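Local coordinates for beta-fructofuranosidase (Bifidobacterium adolescentis, PDB 6NOB), which probably hydrolyses terminal beta-D-fructofuranosides such as sucrose, releasing fructose, at residues Tyr5-Glu10 with Trp102-Thr107; Ala216-Leu221 with Thr240-Asp245; Trp319-Pro324 with Gly400-Val405; Ile449-Phe454 with Ser473-Leu478. All blocks are in the same frame, centred on the assembly; numbering follows the deposited sequence. Where two conformers were deposited one is given.

The four contacts follow one another along the chain. Contact 1 lies outermost, its centre about 30 Å from the centre of the chain, where a loop meets the N-terminal pair of beta sheets. Contacts 2, 3 and 4 belong to the five-bladed propeller expected of this family. Contact 4 is the most central, its centre about 8 Å from that of the chain. Contacts 3 and 4 approach to about 7 Å between nearest atoms, and contacts 2 and 4 to about 13 Å; contacts 2 and 3 lie on opposite sides of the centre. In contact 4, Trp453 touches Asn130, Asp131 and Pro132, part of the family 32 Asn-Asp-Pro-Asn signature, which lies at the active site in relatives.

Contact 1 of 4, residues Tyr5-Glu10 with Trp102-Thr107; sequences YSISVE and WPAQPT
Gln105 grips the backbone of Glu10 with both ends of its side-chain amide. Its OE1 accepts from Glu10 N at 3.0 Å in an almost straight bond (174° at the hydrogen), while its NE2 donates to Glu10 O at 2.8 Å. That carbonyl oxygen lies very nearly in the amide plane of the glutamine, whereas Glu10 N approaches OE1 tilted out of the glutamine's carbonyl plane. The Glu10 side chain crosses that of Gln105 at about a right angle, and it is the main chain of Glu10 that makes both hydrogen bonds.

Gln105 reaches the strand because CG stands beside its own backbone N (chi1 -65°) and the chain then runs extended. On the way NE2 passes Val9 CG1 at 3.5 Å, the two side chains again crossing. One residue earlier, Ala104 directs its methyl at the strand: CB lies 3.4 Å from Ser8 O and 4.2 Å from Ile7 CB.

Strand 5-10 is an outermost strand of a four-stranded antiparallel sheet. Tyr5, Ile7 and Val9 pair through their backbones with strand 64-70. Leu79, from the second N-terminal sheet, touches both Val9 and Gln105, and Ala104 is itself tied by its backbone to Asn94.

In this way a single side chain stands in for a neighbouring strand, fastening the loop that leads into helix 108-112 to the sheet edge. Acceptor facing donor at both ends fixes the sense of the amide: turned over, it would set OE1 against Glu10 O and NE2 against Glu10 N.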
# COMPACT_ATOMS: atom_id res chain seq x y z
N TYR A 5 33.91 4.95 -7.68
CA TYR A 5 33.36 5.10 -6.34
C TYR A 5 33.67 3.85 -5.52
O TYR A 5 33.57 2.73 -6.03
CB TYR A 5 31.85 5.34 -6.40
CG TYR A 5 31.26 5.90 -5.12
CD1 TYR A 5 31.62 7.16 -4.66
CD2 TYR A 5 30.33 5.17 -4.38
CE1 TYR A 5 31.07 7.69 -3.50
CE2 TYR A 5 29.79 5.68 -3.21
CZ TYR A 5 30.16 6.94 -2.78
OH TYR A 5 29.63 7.46 -1.63
N SER A 6 34.03 4.04 -4.25
CA SER A 6 34.52 2.95 -3.43
C SER A 6 33.98 3.06 -2.01
O SER A 6 33.90 4.16 -1.45
CB SER A 6 36.05 2.93 -3.40
OG SER A 6 36.55 1.61 -3.23
N ILE A 7 33.62 1.91 -1.42
CA ILE A 7 33.17 1.83 -0.03
C ILE A 7 33.78 0.59 0.61
O ILE A 7 34.28 -0.31 -0.06
CB ILE A 7 31.63 1.78 0.11
CG1 ILE A 7 31.08 0.50 -0.51
CG2 ILE A 7 30.99 3.02 -0.49
CD1 ILE A 7 29.64 0.21 -0.14
N SER A 8 33.74 0.57 1.95
CA SER A 8 34.20 -0.56 2.74
C SER A 8 33.03 -1.17 3.50
O SER A 8 32.19 -0.44 4.05
CB SER A 8 35.30 -0.14 3.72
OG SER A 8 36.18 -1.21 3.99
N VAL A 9 32.96 -2.50 3.53
CA VAL A 9 31.80 -3.22 4.05
C VAL A 9 32.28 -4.38 4.91
O VAL A 9 33.12 -5.17 4.48
CB VAL A 9 30.90 -3.75 2.91
CG1 VAL A 9 29.89 -4.75 3.44
CG2 VAL A 9 30.20 -2.60 2.20
N GLU A 10 31.73 -4.48 6.12
CA GLU A 10 31.97 -5.62 7.00
C GLU A 10 30.84 -6.62 6.82
O GLU A 10 29.67 -6.29 7.04
CB GLU A 10 32.07 -5.17 8.46
CG GLU A 10 33.13 -4.12 8.71
CD GLU A 10 33.19 -3.69 10.16
OE1 GLU A 10 33.68 -4.48 10.99
OE2 GLU A 10 32.73 -2.57 10.46
N TRP A 102 24.55 9.19 5.15
CA TRP A 102 24.68 7.83 5.66
C TRP A 102 26.08 7.30 5.42
O TRP A 102 26.68 7.57 4.36
CB TRP A 102 23.68 6.88 4.99
CG TRP A 102 22.26 7.05 5.43
CD1 TRP A 102 21.81 7.67 6.56
CD2 TRP A 102 21.10 6.59 4.73
NE1 TRP A 102 20.44 7.63 6.61
CE2 TRP A 102 19.97 6.97 5.50
CE3 TRP A 102 20.89 5.90 3.53
CZ2 TRP A 102 18.67 6.67 5.11
CZ3 TRP A 102 19.60 5.60 3.15
CH2 TRP A 102 18.50 5.99 3.93
N PRO A 103 26.64 6.54 6.36
CA PRO A 103 27.87 5.78 6.06
C PRO A 103 27.58 4.59 5.16
O PRO A 103 26.45 4.43 4.68
CB PRO A 103 28.35 5.35 7.45
CG PRO A 103 27.10 5.24 8.25
CD PRO A 103 26.20 6.35 7.75
N ALA A 104 28.58 3.74 4.94
CA ALA A 104 28.39 2.59 4.06
C ALA A 104 27.36 1.62 4.62
O ALA A 104 26.58 1.03 3.87
CB ALA A 104 29.73 1.88 3.82
N GLN A 105 27.34 1.45 5.94
CA GLN A 105 26.43 0.52 6.61
C GLN A 105 25.72 1.25 7.74
O GLN A 105 26.11 1.12 8.91
CB GLN A 105 27.18 -0.72 7.11
CG GLN A 105 27.77 -1.56 5.99
CD GLN A 105 28.72 -2.63 6.49
OE1 GLN A 105 29.85 -2.33 6.88
NE2 GLN A 105 28.27 -3.88 6.47
N PRO A 106 24.68 2.02 7.43
CA PRO A 106 24.00 2.79 8.47
C PRO A 106 23.10 1.92 9.34
O PRO A 106 22.50 0.94 8.87
CB PRO A 106 23.16 3.80 7.67
CG PRO A 106 22.87 3.08 6.39
CD PRO A 106 24.09 2.24 6.10
N THR A 107 23.02 2.28 10.61
CA THR A 107 22.14 1.60 11.54
C THR A 107 20.68 1.93 11.23
O THR A 107 20.37 2.85 10.47
CB THR A 107 22.45 2.01 12.98
OG1 THR A 107 22.24 3.42 13.14
CG2 THR A 107 23.90 1.67 13.34

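Contact 2 of 4, residues Ala216-Leu221 with Thr240-Asp245; sequences AIRLYL and TCLCED
Ile217 and Cys243 form a hydrogen-bonded antiparallel pair, with Ile217 N to Cys243 O at 2.8 Å and Cys243 N to Ile217 O at 2.7 Å. Leu219 and Cys241 repeat the pattern two residues on, and Arg218-Leu242 and Tyr220-Thr240 are the non-hydrogen-bonded pairs. The segments belong to the two arms of a beta hairpin, the middle strands of a four-stranded propeller blade; the N-to-C directions of strand segments 216-221 and 240-243 are 157° apart, close to antiparallel.

One face carries Ile217, Leu219, Cys241 and Cys243, which pack through apolar contacts such as Ile217 CB to Cys243 CB at 4.1 Å; Trp160 and Phe177 pack against Leu219 there. The other face is organised by Arg218. Its CG is anti to the backbone N, and a bend at chi3 (-67°) lays the guanidinium against Leu242, whose CD2 sits over one face, 3.5 Å from Arg218 CZ. NH1 donates to Thr240 OG1 at 3.0 Å, with that oxygen almost exactly in the guanidinium plane, while NH2 forms a salt bridge with Asp206. With a leucine here, Asp206 would probably be left without its cation and Thr240 OG1 without this donor.

Thr240 OG1 also lies over one face of the Tyr220 ring, 3.7 Å from CE1. The same hydroxyl donates to Leu219 O at 2.9 Å from above the carbonyl plane, so that this oxygen accepts from both Thr240 OG1 and Cys241 N.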
# COMPACT_ATOMS: atom_id res chain seq x y z
N ALA A 216 4.07 -23.51 1.04
CA ALA A 216 4.55 -22.47 0.15
C ALA A 216 3.49 -21.38 0.06
O ALA A 216 2.31 -21.60 0.36
CB ALA A 216 4.88 -23.01 -1.24
N ILE A 217 3.93 -20.19 -0.36
CA ILE A 217 3.04 -19.10 -0.72
C ILE A 217 2.91 -19.08 -2.23
O ILE A 217 3.92 -18.99 -2.94
CB ILE A 217 3.56 -17.74 -0.22
CG1 ILE A 217 3.87 -17.77 1.28
CG2 ILE A 217 2.56 -16.63 -0.53
CD1 ILE A 217 4.63 -16.53 1.74
N ARG A 218 1.68 -19.17 -2.73
CA ARG A 218 1.42 -18.96 -4.15
C ARG A 218 0.97 -17.52 -4.36
O ARG A 218 0.02 -17.06 -3.72
CB ARG A 218 0.37 -19.93 -4.70
CG ARG A 218 0.12 -19.72 -6.19
CD ARG A 218 -0.55 -20.92 -6.85
NE ARG A 218 0.32 -22.09 -6.90
CZ ARG A 218 1.35 -22.23 -7.74
NH1 ARG A 218 1.66 -21.26 -8.58
NH2 ARG A 218 2.07 -23.34 -7.71
N LEU A 219 1.66 -16.81 -5.24
CA LEU A 219 1.34 -15.43 -5.56
C LEU A 219 0.72 -15.35 -6.94
O LEU A 219 1.11 -16.08 -7.85
CB LEU A 219 2.59 -14.56 -5.48
CG LEU A 219 3.16 -14.69 -4.07
CD1 LEU A 219 4.61 -15.14 -4.11
CD2 LEU A 219 2.99 -13.39 -3.30
N TYR A 220 -0.28 -14.48 -7.07
CA TYR A 220 -0.88 -14.13 -8.35
C TYR A 220 -0.69 -12.63 -8.54
O TYR A 220 -1.15 -11.85 -7.70
CB TYR A 220 -2.36 -14.50 -8.40
CG TYR A 220 -2.64 -15.98 -8.32
CD1 TYR A 220 -2.75 -16.75 -9.48
CD2 TYR A 220 -2.81 -16.62 -7.09
CE1 TYR A 220 -3.01 -18.10 -9.42
CE2 TYR A 220 -3.07 -17.98 -7.02
CZ TYR A 220 -3.17 -18.71 -8.19
OH TYR A 220 -3.43 -20.06 -8.14
N LEU A 221 -0.01 -12.23 -9.61
CA LEU A 221 0.34 -10.83 -9.80
C LEU A 221 0.13 -10.43 -11.25
O LEU A 221 -0.07 -11.27 -12.14
CB LEU A 221 1.79 -10.56 -9.39
CG LEU A 221 2.87 -11.22 -10.26
CD1 LEU A 221 4.02 -10.25 -10.51
CD2 LEU A 221 3.38 -12.49 -9.60
N THR A 240 1.60 -16.39 -12.06
CA THR A 240 1.71 -17.02 -10.75
C THR A 240 3.14 -17.47 -10.51
O THR A 240 3.91 -17.69 -11.45
CB THR A 240 0.76 -18.23 -10.60
OG1 THR A 240 0.62 -18.56 -9.22
CG2 THR A 240 1.29 -19.45 -11.35
N CYS A 241 3.49 -17.58 -9.23
CA CYS A 241 4.79 -18.09 -8.82
C CYS A 241 4.71 -18.49 -7.35
O CYS A 241 3.75 -18.14 -6.65
CB CYS A 241 5.92 -17.07 -9.07
SG CYS A 241 5.76 -15.50 -8.21
N LEU A 242 5.70 -19.25 -6.90
CA LEU A 242 5.72 -19.78 -5.55
C LEU A 242 6.86 -19.17 -4.75
O LEU A 242 7.95 -18.93 -5.28
CB LEU A 242 5.88 -21.30 -5.55
CG LEU A 242 4.68 -22.14 -5.93
CD1 LEU A 242 5.06 -23.61 -5.92
CD2 LEU A 242 3.53 -21.87 -4.98
N CYS A 243 6.58 -18.91 -3.48
CA CYS A 243 7.61 -18.74 -2.45
C CYS A 243 7.58 -19.99 -1.58
O CYS A 243 6.66 -20.17 -0.77
CB CYS A 243 7.38 -17.49 -1.62
SG CYS A 243 8.78 -17.16 -0.55
N GLU A 244 8.59 -20.84 -1.73
CA GLU A 244 8.61 -22.12 -1.02
C GLU A 244 9.30 -22.06 0.33
O GLU A 244 8.95 -22.83 1.23
CB GLU A 244 9.28 -23.19 -1.89
CG GLU A 244 8.57 -23.42 -3.22
CD GLU A 244 9.32 -24.36 -4.13
OE1 GLU A 244 9.31 -24.14 -5.36
OE2 GLU A 244 9.92 -25.33 -3.62
N ASP A 245 10.27 -21.16 0.51
CA ASP A 245 11.02 -21.07 1.75
C ASP A 245 10.77 -19.77 2.51
O ASP A 245 11.48 -19.50 3.49
CB ASP A 245 12.51 -21.27 1.49
CG ASP A 245 13.12 -20.17 0.62
OD1 ASP A 245 12.41 -19.23 0.23
OD2 ASP A 245 14.34 -20.27 0.34

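Contact 3 of 4, residues Trp319-Pro324 with Gly400-Val405; sequences WFTYSP and GRFQQV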
# COMPACT_ATOMS: atom_id res chain seq x y z
N TRP A 319 -16.24 14.41 -10.24
CA TRP A 319 -15.92 14.70 -11.62
C TRP A 319 -14.69 13.91 -12.05
O TRP A 319 -13.94 13.38 -11.23
CB TRP A 319 -15.69 16.20 -11.85
CG TRP A 319 -14.50 16.78 -11.11
CD1 TRP A 319 -13.22 16.89 -11.58
CD2 TRP A 319 -14.49 17.34 -9.79
NE1 TRP A 319 -12.42 17.47 -10.63
CE2 TRP A 319 -13.17 17.76 -9.53
CE3 TRP A 319 -15.47 17.52 -8.81
CZ2 TRP A 319 -12.81 18.36 -8.32
CZ3 TRP A 319 -15.11 18.11 -7.61
CH2 TRP A 319 -13.79 18.52 -7.38
N PHE A 320 -14.49 13.85 -13.37
CA PHE A 320 -13.38 13.12 -13.97
C PHE A 320 -12.19 14.05 -14.19
O PHE A 320 -12.35 15.18 -14.67
CB PHE A 320 -13.81 12.50 -15.29
CG PHE A 320 -12.68 11.95 -16.11
CD1 PHE A 320 -12.21 10.67 -15.91
CD2 PHE A 320 -12.08 12.72 -17.11
CE1 PHE A 320 -11.17 10.16 -16.66
CE2 PHE A 320 -11.04 12.22 -17.86
CZ PHE A 320 -10.58 10.93 -17.64
N THR A 321 -10.99 13.56 -13.87
CA THR A 321 -9.75 14.30 -14.06
C THR A 321 -8.59 13.35 -13.86
O THR A 321 -8.65 12.48 -12.99
CB THR A 321 -9.64 15.48 -13.08
OG1 THR A 321 -8.31 16.00 -13.09
CG2 THR A 321 -10.01 15.05 -11.66
N TYR A 322 -7.53 13.49 -14.67
CA TYR A 322 -6.43 12.56 -14.46
C TYR A 322 -5.36 13.10 -13.51
O TYR A 322 -4.36 12.41 -13.28
CB TYR A 322 -5.79 12.12 -15.79
CG TYR A 322 -5.65 13.13 -16.90
CD1 TYR A 322 -4.59 14.02 -16.92
CD2 TYR A 322 -6.54 13.14 -17.96
CE1 TYR A 322 -4.45 14.93 -17.95
CE2 TYR A 322 -6.41 14.04 -19.00
CZ TYR A 322 -5.36 14.93 -18.99
OH TYR A 322 -5.22 15.84 -20.02
N SER A 323 -5.58 14.25 -12.88
CA SER A 323 -4.62 14.77 -11.93
C SER A 323 -5.27 15.05 -10.58
O SER A 323 -6.44 15.45 -10.53
CB SER A 323 -3.97 16.06 -12.45
OG SER A 323 -4.82 17.18 -12.23
N PRO A 324 -4.54 14.86 -9.48
CA PRO A 324 -5.12 15.09 -8.15
C PRO A 324 -5.65 16.49 -7.94
O PRO A 324 -6.54 16.68 -7.10
CB PRO A 324 -3.95 14.80 -7.20
CG PRO A 324 -3.02 13.94 -7.99
CD PRO A 324 -3.14 14.39 -9.41
N GLY A 400 -13.80 16.70 -3.36
CA GLY A 400 -12.48 16.96 -3.89
C GLY A 400 -11.45 15.88 -3.65
O GLY A 400 -10.28 16.08 -4.01
N ARG A 401 -11.84 14.75 -3.06
CA ARG A 401 -10.89 13.70 -2.74
C ARG A 401 -10.61 12.84 -3.97
O ARG A 401 -11.53 12.31 -4.60
CB ARG A 401 -11.42 12.84 -1.59
CG ARG A 401 -11.55 13.61 -0.27
CD ARG A 401 -12.29 12.81 0.81
NE ARG A 401 -13.70 12.63 0.51
CZ ARG A 401 -14.65 12.43 1.43
NH1 ARG A 401 -14.33 12.38 2.71
NH2 ARG A 401 -15.91 12.27 1.06
N PHE A 402 -9.33 12.70 -4.31
CA PHE A 402 -8.89 12.09 -5.56
C PHE A 402 -8.65 10.59 -5.37
O PHE A 402 -7.93 10.19 -4.45
CB PHE A 402 -7.62 12.78 -6.05
CG PHE A 402 -7.11 12.29 -7.38
CD1 PHE A 402 -7.87 12.43 -8.52
CD2 PHE A 402 -5.85 11.72 -7.48
CE1 PHE A 402 -7.39 12.00 -9.75
CE2 PHE A 402 -5.36 11.29 -8.70
CZ PHE A 402 -6.14 11.43 -9.84
N GLN A 403 -9.25 9.79 -6.24
CA GLN A 403 -9.05 8.34 -6.30
C GLN A 403 -9.26 7.69 -4.93
O GLN A 403 -8.38 7.03 -4.36
CB GLN A 403 -7.67 8.01 -6.88
CG GLN A 403 -7.46 8.57 -8.29
CD GLN A 403 -6.28 7.96 -9.04
OE1 GLN A 403 -6.19 8.08 -10.26
NE2 GLN A 403 -5.37 7.32 -8.31
N GLN A 404 -10.46 7.89 -4.40
CA GLN A 404 -10.85 7.26 -3.15
C GLN A 404 -11.08 5.77 -3.35
O GLN A 404 -11.39 5.30 -4.45
CB GLN A 404 -12.13 7.92 -2.62
CG GLN A 404 -11.91 9.30 -2.04
CD GLN A 404 -11.37 9.25 -0.63
OE1 GLN A 404 -10.18 9.03 -0.41
NE2 GLN A 404 -12.25 9.45 0.35
N VAL A 405 -10.91 5.02 -2.26
CA VAL A 405 -11.14 3.58 -2.25
C VAL A 405 -12.54 3.33 -1.70
O VAL A 405 -12.86 3.77 -0.59
CB VAL A 405 -10.08 2.85 -1.42
CG1 VAL A 405 -10.45 1.38 -1.25
CG2 VAL A 405 -8.71 2.99 -2.07
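The phenyl ring of Phe402, in the hairpin connection of a propeller blade, is sandwiched, with Pro324 and Ser323 over one face and Gln403 over the other. Pro324 CA makes a CH-pi contact, 3.6 Å from the ring centroid and 17° off the normal, and the pyrrolidine continues past the rim, bringing CG to 3.6 Å from Phe402 CE2. Ser323 O lies over the same face. On the opposite face Gln403, whose backbone has a positive phi (52°), sets CG above the ring centre. Thr321 O meets the ring edge near its plane, 3.5 Å from Phe402 CE1, and Phe457 meets the ring edge-to-face.

The connection joins strands 385-396 and 405-415, which pair as an antiparallel hairpin. Strand 319-320 is added along strand 385-396, and the chain beyond it turns across the hairpin end. Phe402 CG is anti to the backbone N (chi1 -177°), which extends the ring into the crook formed by residues 321-324.

A second aromatic, Trp319, brings CH2 to 4.0 Å from Gly400 CA. Its NE1 is bonded to Gly326 O, so the indole is held at its polar edge while the benzo part meets the glycine. The turn facing Phe402 is braced from within: Thr321 OG1 donates to Ser323 O at 3.2 Å, in the carbonyl plane and on a lone pair.

Contact 4 of 4, residues Ile449-Phe454 with Ser473-Leu478; sequences IVFGWF and SLPREL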
# COMPACT_ATOMS: atom_id res chain seq x y z
N ILE A 449 -7.81 -8.52 7.81
CA ILE A 449 -6.86 -7.44 8.04
C ILE A 449 -6.52 -6.79 6.71
O ILE A 449 -6.24 -7.50 5.73
CB ILE A 449 -5.59 -7.95 8.75
CG1 ILE A 449 -5.97 -8.70 10.03
CG2 ILE A 449 -4.64 -6.80 9.04
CD1 ILE A 449 -4.85 -9.55 10.59
N VAL A 450 -6.51 -5.46 6.67
CA VAL A 450 -6.27 -4.71 5.45
C VAL A 450 -5.09 -3.76 5.66
O VAL A 450 -4.95 -3.14 6.72
CB VAL A 450 -7.53 -3.93 5.01
CG1 VAL A 450 -8.03 -3.03 6.13
CG2 VAL A 450 -7.27 -3.13 3.74
N PHE A 451 -4.23 -3.67 4.65
CA PHE A 451 -3.18 -2.67 4.56
C PHE A 451 -3.47 -1.70 3.42
O PHE A 451 -4.09 -2.07 2.42
CB PHE A 451 -1.81 -3.31 4.31
CG PHE A 451 -1.14 -3.83 5.54
CD1 PHE A 451 -0.42 -2.97 6.36
CD2 PHE A 451 -1.20 -5.17 5.87
CE1 PHE A 451 0.22 -3.45 7.50
CE2 PHE A 451 -0.57 -5.65 7.00
CZ PHE A 451 0.14 -4.79 7.82
N GLY A 452 -3.01 -0.46 3.58
CA GLY A 452 -3.09 0.52 2.52
C GLY A 452 -1.78 1.26 2.37
O GLY A 452 -0.94 1.27 3.28
N TRP A 453 -1.61 1.87 1.21
CA TRP A 453 -0.43 2.67 0.90
C TRP A 453 -0.81 4.14 0.92
O TRP A 453 -1.81 4.53 0.31
CB TRP A 453 0.16 2.29 -0.46
CG TRP A 453 1.03 3.35 -1.10
CD1 TRP A 453 2.13 3.95 -0.56
CD2 TRP A 453 0.89 3.90 -2.42
NE1 TRP A 453 2.66 4.86 -1.44
CE2 TRP A 453 1.92 4.84 -2.60
CE3 TRP A 453 -0.02 3.69 -3.47
CZ2 TRP A 453 2.08 5.57 -3.77
CZ3 TRP A 453 0.13 4.42 -4.63
CH2 TRP A 453 1.17 5.35 -4.78
N PHE A 454 -0.02 4.95 1.62
CA PHE A 454 -0.26 6.39 1.69
C PHE A 454 0.49 7.05 0.55
O PHE A 454 1.71 7.25 0.61
CB PHE A 454 0.17 6.94 3.05
CG PHE A 454 -0.85 6.75 4.12
CD1 PHE A 454 -2.12 7.27 3.98
CD2 PHE A 454 -0.54 6.02 5.27
CE1 PHE A 454 -3.08 7.08 4.97
CE2 PHE A 454 -1.49 5.83 6.25
CZ PHE A 454 -2.76 6.37 6.11
N SER A 473 -0.18 2.07 5.76
CA SER A 473 -1.05 2.37 6.88
C SER A 473 -0.74 1.43 8.05
O SER A 473 -0.01 0.45 7.92
CB SER A 473 -2.51 2.24 6.44
OG SER A 473 -2.86 0.88 6.28
N LEU A 474 -1.29 1.77 9.21
CA LEU A 474 -1.26 0.77 10.26
C LEU A 474 -2.33 -0.28 9.99
O LEU A 474 -3.42 0.06 9.53
CB LEU A 474 -1.48 1.42 11.63
CG LEU A 474 -0.34 2.31 12.14
CD1 LEU A 474 -0.75 3.09 13.38
CD2 LEU A 474 0.91 1.48 12.43
N PRO A 475 -2.04 -1.56 10.23
CA PRO A 475 -2.99 -2.62 9.83
C PRO A 475 -4.33 -2.48 10.53
O PRO A 475 -4.40 -2.31 11.75
CB PRO A 475 -2.27 -3.91 10.23
CG PRO A 475 -1.22 -3.49 11.22
CD PRO A 475 -0.82 -2.10 10.83
N ARG A 476 -5.40 -2.53 9.75
CA ARG A 476 -6.76 -2.36 10.25
C ARG A 476 -7.53 -3.67 10.17
O ARG A 476 -7.42 -4.42 9.19
CB ARG A 476 -7.49 -1.27 9.46
CG ARG A 476 -6.86 0.10 9.59
CD ARG A 476 -7.50 1.11 8.65
NE ARG A 476 -6.71 2.33 8.57
CZ ARG A 476 -7.04 3.39 7.83
NH1 ARG A 476 -8.15 3.37 7.11
NH2 ARG A 476 -6.26 4.46 7.82
N GLU A 477 -8.31 -3.95 11.21
CA GLU A 477 -9.21 -5.09 11.22
C GLU A 477 -10.57 -4.65 10.69
O GLU A 477 -11.04 -3.55 10.99
CB GLU A 477 -9.36 -5.66 12.64
CG GLU A 477 -10.23 -6.91 12.72
CD GLU A 477 -10.41 -7.40 14.15
OE1 GLU A 477 -9.63 -6.98 15.03
OE2 GLU A 477 -11.34 -8.20 14.39
N LEU A 478 -11.20 -5.52 9.90
CA LEU A 478 -12.45 -5.20 9.24
C LEU A 478 -13.60 -6.02 9.82
O LEU A 478 -13.45 -7.22 10.10
CB LEU A 478 -12.36 -5.47 7.73
CG LEU A 478 -11.33 -4.64 6.97
CD1 LEU A 478 -11.42 -4.91 5.48
CD2 LEU A 478 -11.52 -3.16 7.27
O HOH W 1 -5.19 -0.21 6.64
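Phe451 turns CG beside its backbone N (chi1 -83°), which brings its ring alongside Pro475, the two side chains pointing the same way. Ser473 holds OG between its own N and carbonyl carbon (chi1 73°), and from there the hydroxyl reaches back to Gly452 N at 3.0 Å in a bent bond.

The Phe451 ring touches Pro475 most closely through CZ, 3.5 Å from CB, with Pro475 CA over one face and Ser473 O at the edge. Were Phe451 reduced to an alanine, a gap would probably open beside Pro475, and Leu135 and Trp171, which also meet this ring, would be likely to lose its packing. Phe454 CE2 meets Ser473 CA, while Val450 CG1 lies 3.7 Å from Leu478 CD2, those side chains crossing at about a right angle.

Val450 and Arg476 are a hydrogen-bonded antiparallel pair, Val450 N to Arg476 O being 2.9 Å. Two residues along, Gly452 O accepts from Ser473 N at 2.7 Å, so strand 468-481 holds one residue more than regular pairing would give. A water bridges this irregularity, donating to Val450 O at 2.9 Å and lying 2.6 Å from Ser473 OG.

Arg476, its side chain extended from CG to NE, forms salt bridges with Glu593 and Asp430, and Glu593 also accepts from Leu474 N. Strand 468-481 thus meets strand 591-596 of the C-terminal sheets through the buried Arg476, while Phe454 packs on Val591 of the same strand. Val450 O takes two donors, Arg476 N and the water; where the ladder breaks, Ser473 OG accepts from Gly452 N and the water ties that hydroxyl to Val450 O.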